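Local coordinates for protein hypothetical glycoside hydrolase (Parabacteroides distasonis, PDB 3TAW) that is of unknown function but is a putative glycoside hydrolase with a five-bladed beta-propeller fold, at residues W203-V208 and L244-P249; L230-P235 and N292-I297; A319-V324 and C340-V345. All coordinates share one frame; numbering follows the deposited sequence.

Interaction 1: residues W203-V208 and L244-P249; sequences WGEKNV and LTECGP
E205 and G204 present their carbonyl oxygens to the backbone of strand 244-254 at the point where the chain turns between strands 199-203 and 209-213 of the propeller. Of the two backbone hydrogen bonds, the firmer runs from C247 N to G204 O (3.1 Å, 156° at the hydrogen); E246 CA adds a CH...O contact to the same oxygen. T245 N reaches E205 O at 3.1 Å in a weak, bent bond.

Van der Waals contacts flank these two bonds. L244 lies alongside E205, CD1 being 3.9 Å from OE2, while V208 crosses T245 nearly perpendicularly and sets CG2 3.6 Å from T245 O. C247 SG stands 3.6 Å from W203 N and makes the apolar contact of the group with V208 CG1 (4.1 Å).

Two like-charged carboxylates, E205 and E246, come within 4.1 Å (OE2 to OE1), with a water between them. Both side chains are extended with CG anti to the backbone N (chi1 176° in E205), which lays them side by side, their carboxylates turned 39° apart. The water donates to E205 OE2 and to E246 OE1 (2.6 Å). E246 OE2 is also bonded to S178 OG, and E205 OE2 to an unknown ligand. Two acidic groups sharing a water donor beside that ligand would probably give this end of the contact a negative electrostatic potential, which is consistent with a polar pocket.

Interaction 2: residues L230-P235 and N292-I297; sequences LKLFSP and NPTKLI
L232 meets T294, and F233 meets L296, where a loop packs against the tight turn leading into strand 296-299 of the propeller. N292 to K295 form a type I beta turn, closed by K295 N to N292 O, and an Asx turn overlaps it. In 230-235, L232 and F233 form a classic beta bulge opposite V208.

The two pairs share one geometry, each crossing at about a right angle. L232 has CG anti to its carbonyl carbon (chi1 -82°), and the branch swings over the backbone of the turn: CD2 lies 3.9 Å from T294 CA and also touches P293 O, while CG faces T294 CB. L230 adds a looser approach, CD2 to T294 CG2. In the second pair L296 uses both methyls: CD1 sits 3.9 Å from F233 CD2, and CD2 touches F233 CB at 4.1 Å, so that the two methyls lie along one side of F233, from CB to the near ring carbon. Y262 meets the F233 ring edge-to-face, and A286 and F288 of strand 281-288 also touch it.

No direct hydrogen bond joins the segments. A water spans them instead, donating to L232 O at 2.7 Å and to T294 O at 2.6 Å. Within the turn, N292 OD1 is gripped twice: T294 N approaches from above the carbonyl plane, and T294 OG1 donates to the same oxygen over 2.8 Å, tilted 16° from that plane.

Interaction 3: residues A319-V324 and C340-V345; sequences AGTVFV and CADSFV
The contact lies at one end of a three-stranded antiparallel blade (322-330, 333-340, 344-350), where the chain leading into its first strand meets the link between its second and third. That connection carries a classic beta bulge, S343 and F344 both facing C340, whose carbonyl oxygen accepts from both of their amides on the same face. A341 and D342 have left-handed backbone angles, which turn the chain sharply.

T321 makes the main link. With chi1 at 76°, OG1 sits between the backbone N and the carbonyl carbon, and hydroxyl and carbonyl both reach A341 N. Both bonds are weak, 2.9 Å to OG1 and 3.3 Å to T321 O. A water extends the link, accepting from T321 OG1 (2.7 Å) and D342 N and donating to D342 OD1 (2.7 Å); the aspartate is thus tied to the threonine without touching it closely. A341 CB rests against G320 CA at 4.1 Å.

The D342 side chain touches F51 and N52 of strand 49-58, and the backbone of S343 bonds to T50. Helix 310-313 covers C340 through F311 and E312, while G320 and V322 bond by backbone to Y281 of strand 281-288.

Interactions 1 and 3 are mostly buried, whereas interaction 2 lies farther out and is only partly so, its centre about 19 Å from the centre of the chain. Interactions 1 and 2 serve the same mixed sheet and join directly, through V208 with L232 and N207 with S234. Interaction 3 belongs to the later three-stranded sheet and meets interaction 1 through F323 against E246 and V324 against P249; it does not touch interaction 2. The chemistry follows position: backbone bonds and two carboxylates sharing a water in interaction 1, weak bonds from one amide to a threonine's hydroxyl and carbonyl in interaction 3, apolar crossings in interaction 2. In all three, one water bridges the segments.

Interaction 1: residues W203-V208 and L244-P249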
# COMPACT_ATOMS: atom_id res chain seq x y z
N TRP A 203 -6.69 -5.73 -5.52
CA TRP A 203 -6.73 -4.27 -5.42
C TRP A 203 -8.09 -3.81 -4.91
O TRP A 203 -9.08 -4.55 -4.97
CB TRP A 203 -6.36 -3.62 -6.77
CG TRP A 203 -7.41 -3.83 -7.81
CD1 TRP A 203 -7.58 -4.92 -8.60
CD2 TRP A 203 -8.50 -2.95 -8.09
NE1 TRP A 203 -8.68 -4.76 -9.40
CE2 TRP A 203 -9.27 -3.56 -9.10
CE3 TRP A 203 -8.89 -1.71 -7.60
CZ2 TRP A 203 -10.42 -2.96 -9.63
CZ3 TRP A 203 -10.01 -1.11 -8.11
CH2 TRP A 203 -10.79 -1.75 -9.12
N GLY A 204 -8.12 -2.59 -4.39
CA GLY A 204 -9.38 -1.97 -4.02
C GLY A 204 -9.42 -1.43 -2.61
O GLY A 204 -8.59 -1.78 -1.76
N GLU A 205 -10.43 -0.60 -2.37
CA GLU A 205 -10.72 0.02 -1.08
C GLU A 205 -12.11 -0.43 -0.55
O GLU A 205 -12.21 -0.87 0.58
CB GLU A 205 -10.72 1.55 -1.26
CG GLU A 205 -11.09 2.35 -0.04
CD GLU A 205 -11.29 3.84 -0.32
OE1 GLU A 205 -11.65 4.24 -1.45
OE2 GLU A 205 -11.14 4.62 0.62
N LYS A 206 -13.16 -0.30 -1.36
CA LYS A 206 -14.52 -0.61 -0.93
C LYS A 206 -14.81 -2.12 -0.89
O LYS A 206 -15.72 -2.54 -0.20
CB LYS A 206 -15.52 0.07 -1.85
CG LYS A 206 -15.46 1.59 -1.84
CD LYS A 206 -16.44 2.19 -2.86
CE LYS A 206 -16.86 3.62 -2.53
NZ LYS A 206 -15.79 4.45 -1.87
N ASN A 207 -14.09 -2.88 -1.72
CA ASN A 207 -14.08 -4.33 -1.72
C ASN A 207 -12.67 -4.75 -2.15
O ASN A 207 -11.91 -3.93 -2.64
CB ASN A 207 -15.08 -4.90 -2.75
CG ASN A 207 -16.49 -4.43 -2.51
OD1 ASN A 207 -17.21 -5.04 -1.72
ND2 ASN A 207 -16.90 -3.35 -3.20
N VAL A 208 -12.35 -6.03 -1.98
CA VAL A 208 -11.15 -6.61 -2.55
C VAL A 208 -11.49 -7.19 -3.94
O VAL A 208 -12.26 -8.16 -4.08
CB VAL A 208 -10.54 -7.66 -1.62
CG1 VAL A 208 -9.35 -8.35 -2.29
CG2 VAL A 208 -10.12 -7.00 -0.30
N LEU A 244 -14.85 -0.81 5.06
CA LEU A 244 -13.89 -0.93 3.95
C LEU A 244 -13.01 -2.14 4.15
O LEU A 244 -12.76 -2.56 5.28
CB LEU A 244 -12.99 0.32 3.83
CG LEU A 244 -13.65 1.69 3.63
CD1 LEU A 244 -12.58 2.79 3.80
CD2 LEU A 244 -14.39 1.79 2.30
N THR A 245 -12.56 -2.70 3.02
CA THR A 245 -11.54 -3.77 2.97
C THR A 245 -10.48 -3.35 1.93
O THR A 245 -10.63 -3.62 0.73
CB THR A 245 -12.13 -5.13 2.58
OG1 THR A 245 -12.86 -5.00 1.35
CG2 THR A 245 -13.06 -5.66 3.67
N GLU A 246 -9.45 -2.66 2.40
CA GLU A 246 -8.52 -1.97 1.50
C GLU A 246 -7.16 -2.68 1.49
O GLU A 246 -6.48 -2.81 2.53
CB GLU A 246 -8.36 -0.50 1.91
CG GLU A 246 -7.48 0.29 0.98
CD GLU A 246 -7.65 1.79 1.11
OE1 GLU A 246 -8.17 2.23 2.16
OE2 GLU A 246 -7.28 2.51 0.15
N CYS A 247 -6.76 -3.12 0.31
CA CYS A 247 -5.54 -3.89 0.17
C CYS A 247 -4.33 -3.15 0.75
O CYS A 247 -4.25 -1.94 0.70
CB CYS A 247 -5.31 -4.25 -1.29
SG CYS A 247 -6.54 -5.37 -1.94
N GLY A 248 -3.41 -3.93 1.32
CA GLY A 248 -2.25 -3.40 2.01
C GLY A 248 -0.98 -3.58 1.18
O GLY A 248 -0.95 -3.21 -0.01
N PRO A 249 0.08 -4.15 1.77
CA PRO A 249 1.28 -4.38 1.01
C PRO A 249 1.11 -5.47 -0.05
O PRO A 249 0.05 -6.11 -0.12
CB PRO A 249 2.30 -4.82 2.08
CG PRO A 249 1.47 -5.45 3.12
CD PRO A 249 0.17 -4.70 3.15
O HOH W 1 -9.41 4.43 2.73

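Interaction 2: residues L230-P235 and N292-I297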
# COMPACT_ATOMS: atom_id res chain seq x y z
N LEU A 230 -15.57 -8.07 -10.19
CA LEU A 230 -15.75 -9.22 -9.34
C LEU A 230 -15.25 -8.89 -7.92
O LEU A 230 -14.09 -8.49 -7.73
CB LEU A 230 -14.97 -10.40 -9.90
CG LEU A 230 -15.22 -11.74 -9.24
CD1 LEU A 230 -16.64 -12.30 -9.66
CD2 LEU A 230 -14.06 -12.70 -9.54
N LYS A 231 -16.12 -9.12 -6.93
CA LYS A 231 -15.76 -8.90 -5.54
C LYS A 231 -15.27 -10.19 -4.90
O LYS A 231 -16.06 -11.08 -4.64
CB LYS A 231 -16.96 -8.35 -4.77
CG LYS A 231 -17.39 -6.95 -5.21
CD LYS A 231 -18.74 -6.60 -4.59
CE LYS A 231 -19.41 -5.44 -5.29
NZ LYS A 231 -20.79 -5.21 -4.74
N LEU A 232 -13.96 -10.30 -4.66
CA LEU A 232 -13.41 -11.50 -4.00
C LEU A 232 -13.84 -11.61 -2.54
O LEU A 232 -14.15 -12.71 -2.04
CB LEU A 232 -11.88 -11.49 -4.10
CG LEU A 232 -11.30 -12.00 -5.42
CD1 LEU A 232 -11.76 -11.21 -6.63
CD2 LEU A 232 -9.75 -12.02 -5.34
N PHE A 233 -13.86 -10.47 -1.86
CA PHE A 233 -14.56 -10.35 -0.60
C PHE A 233 -14.87 -8.88 -0.33
O PHE A 233 -14.49 -8.00 -1.11
CB PHE A 233 -13.88 -11.07 0.58
CG PHE A 233 -12.57 -10.47 1.07
CD1 PHE A 233 -12.54 -9.45 2.02
CD2 PHE A 233 -11.35 -11.01 0.66
CE1 PHE A 233 -11.33 -8.97 2.52
CE2 PHE A 233 -10.14 -10.50 1.15
CZ PHE A 233 -10.13 -9.49 2.07
N SER A 234 -15.66 -8.66 0.72
CA SER A 234 -16.27 -7.37 0.94
C SER A 234 -16.33 -7.07 2.44
O SER A 234 -16.18 -7.98 3.28
CB SER A 234 -17.70 -7.37 0.39
OG SER A 234 -17.76 -7.66 -0.99
N PRO A 235 -16.59 -5.81 2.78
CA PRO A 235 -16.85 -5.47 4.16
C PRO A 235 -18.01 -6.28 4.73
O PRO A 235 -18.91 -6.65 4.01
CB PRO A 235 -17.19 -3.99 4.11
CG PRO A 235 -16.49 -3.50 2.86
CD PRO A 235 -16.65 -4.62 1.90
N ASN A 292 -6.49 -21.45 -7.47
CA ASN A 292 -7.58 -20.51 -7.74
C ASN A 292 -7.44 -19.29 -6.82
O ASN A 292 -7.97 -19.28 -5.70
CB ASN A 292 -8.93 -21.19 -7.51
CG ASN A 292 -10.11 -20.26 -7.79
OD1 ASN A 292 -9.91 -19.07 -8.07
ND2 ASN A 292 -11.35 -20.80 -7.72
N PRO A 293 -6.73 -18.24 -7.29
CA PRO A 293 -6.43 -17.12 -6.43
C PRO A 293 -7.62 -16.22 -6.09
O PRO A 293 -7.45 -15.26 -5.36
CB PRO A 293 -5.36 -16.35 -7.22
CG PRO A 293 -5.68 -16.68 -8.65
CD PRO A 293 -6.12 -18.09 -8.63
N THR A 294 -8.81 -16.52 -6.62
CA THR A 294 -10.03 -15.83 -6.20
C THR A 294 -10.78 -16.60 -5.09
O THR A 294 -11.78 -16.12 -4.56
CB THR A 294 -11.00 -15.59 -7.38
OG1 THR A 294 -11.49 -16.82 -7.90
CG2 THR A 294 -10.33 -14.75 -8.48
N LYS A 295 -10.33 -17.82 -4.80
CA LYS A 295 -10.95 -18.65 -3.78
C LYS A 295 -10.43 -18.28 -2.39
O LYS A 295 -9.27 -18.49 -2.07
CB LYS A 295 -10.72 -20.13 -4.06
CG LYS A 295 -11.39 -21.07 -3.04
CD LYS A 295 -10.93 -22.52 -3.23
CE LYS A 295 -11.59 -23.47 -2.24
NZ LYS A 295 -11.18 -24.90 -2.43
N LEU A 296 -11.31 -17.69 -1.58
CA LEU A 296 -10.94 -17.27 -0.23
C LEU A 296 -11.01 -18.47 0.69
O LEU A 296 -12.07 -19.13 0.79
CB LEU A 296 -11.88 -16.18 0.24
CG LEU A 296 -11.64 -15.60 1.63
CD1 LEU A 296 -10.38 -14.71 1.63
CD2 LEU A 296 -12.86 -14.77 2.06
N ILE A 297 -9.88 -18.79 1.33
CA ILE A 297 -9.80 -19.94 2.22
C ILE A 297 -9.39 -19.62 3.66
O ILE A 297 -9.26 -20.51 4.51
CB ILE A 297 -8.83 -21.00 1.66
CG1 ILE A 297 -7.42 -20.42 1.48
CG2 ILE A 297 -9.32 -21.55 0.31
CD1 ILE A 297 -6.40 -21.53 1.11
O HOH W 2 -13.83 -15.12 -3.27

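Interaction 3: residues A319-V324 and C340-V345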
# COMPACT_ATOMS: atom_id res chain seq x y z
N ALA A 319 -10.00 9.33 13.47
CA ALA A 319 -10.44 8.09 14.13
C ALA A 319 -9.32 7.07 14.27
O ALA A 319 -9.49 6.05 14.91
CB ALA A 319 -11.62 7.47 13.38
N GLY A 320 -8.16 7.35 13.66
CA GLY A 320 -6.98 6.51 13.80
C GLY A 320 -6.80 5.48 12.69
O GLY A 320 -7.79 4.94 12.17
N THR A 321 -5.55 5.21 12.34
CA THR A 321 -5.22 4.10 11.45
C THR A 321 -3.90 3.45 11.86
O THR A 321 -3.03 4.07 12.48
CB THR A 321 -5.04 4.52 9.94
OG1 THR A 321 -3.78 5.16 9.77
CG2 THR A 321 -6.14 5.44 9.44
N VAL A 322 -3.79 2.18 11.51
CA VAL A 322 -2.50 1.52 11.36
C VAL A 322 -2.57 0.91 9.97
O VAL A 322 -2.97 -0.25 9.78
CB VAL A 322 -2.19 0.50 12.50
CG1 VAL A 322 -1.91 1.25 13.79
CG2 VAL A 322 -3.29 -0.55 12.71
N PHE A 323 -2.18 1.73 8.98
CA PHE A 323 -2.48 1.47 7.59
C PHE A 323 -1.29 0.74 6.95
O PHE A 323 -0.28 1.35 6.57
CB PHE A 323 -2.79 2.77 6.85
CG PHE A 323 -3.47 2.56 5.52
CD1 PHE A 323 -4.85 2.33 5.45
CD2 PHE A 323 -2.72 2.53 4.36
CE1 PHE A 323 -5.46 2.12 4.23
CE2 PHE A 323 -3.33 2.32 3.12
CZ PHE A 323 -4.69 2.11 3.06
N VAL A 324 -1.41 -0.58 6.89
CA VAL A 324 -0.31 -1.44 6.48
C VAL A 324 -0.10 -1.35 4.99
O VAL A 324 -1.04 -1.43 4.22
CB VAL A 324 -0.49 -2.90 6.97
CG1 VAL A 324 -0.45 -2.92 8.51
CG2 VAL A 324 -1.77 -3.52 6.41
N CYS A 340 0.29 6.01 10.24
CA CYS A 340 -0.31 6.26 11.57
C CYS A 340 -1.23 7.45 11.49
O CYS A 340 -0.77 8.60 11.41
CB CYS A 340 0.76 6.54 12.61
SG CYS A 340 1.98 5.20 12.81
N ALA A 341 -2.54 7.18 11.46
CA ALA A 341 -3.58 8.22 11.43
C ALA A 341 -3.34 9.29 10.34
O ALA A 341 -3.61 10.48 10.56
CB ALA A 341 -3.73 8.87 12.85
N ASP A 342 -2.86 8.84 9.18
CA ASP A 342 -2.55 9.70 8.02
C ASP A 342 -1.52 10.79 8.34
O ASP A 342 -1.51 11.86 7.71
CB ASP A 342 -3.81 10.33 7.40
CG ASP A 342 -4.64 9.35 6.58
OD1 ASP A 342 -4.26 8.16 6.47
OD2 ASP A 342 -5.63 9.81 5.98
N SER A 343 -0.64 10.51 9.30
CA SER A 343 0.29 11.53 9.79
C SER A 343 1.75 11.13 9.94
O SER A 343 2.62 12.00 9.79
CB SER A 343 -0.19 12.11 11.11
OG SER A 343 -1.34 12.93 10.90
N PHE A 344 2.00 9.87 10.31
CA PHE A 344 3.36 9.37 10.54
C PHE A 344 3.56 8.00 9.89
O PHE A 344 2.59 7.35 9.49
CB PHE A 344 3.69 9.27 12.02
CG PHE A 344 3.50 10.57 12.78
CD1 PHE A 344 4.49 11.52 12.80
CD2 PHE A 344 2.33 10.82 13.47
CE1 PHE A 344 4.32 12.72 13.50
CE2 PHE A 344 2.15 12.03 14.16
CZ PHE A 344 3.15 12.96 14.17
N VAL A 345 4.83 7.58 9.80
CA VAL A 345 5.17 6.21 9.47
C VAL A 345 5.71 5.50 10.72
O VAL A 345 6.57 6.04 11.43
CB VAL A 345 6.20 6.13 8.35
CG1 VAL A 345 6.60 4.65 8.09
CG2 VAL A 345 5.64 6.80 7.08
O HOH W 3 -2.69 6.29 7.54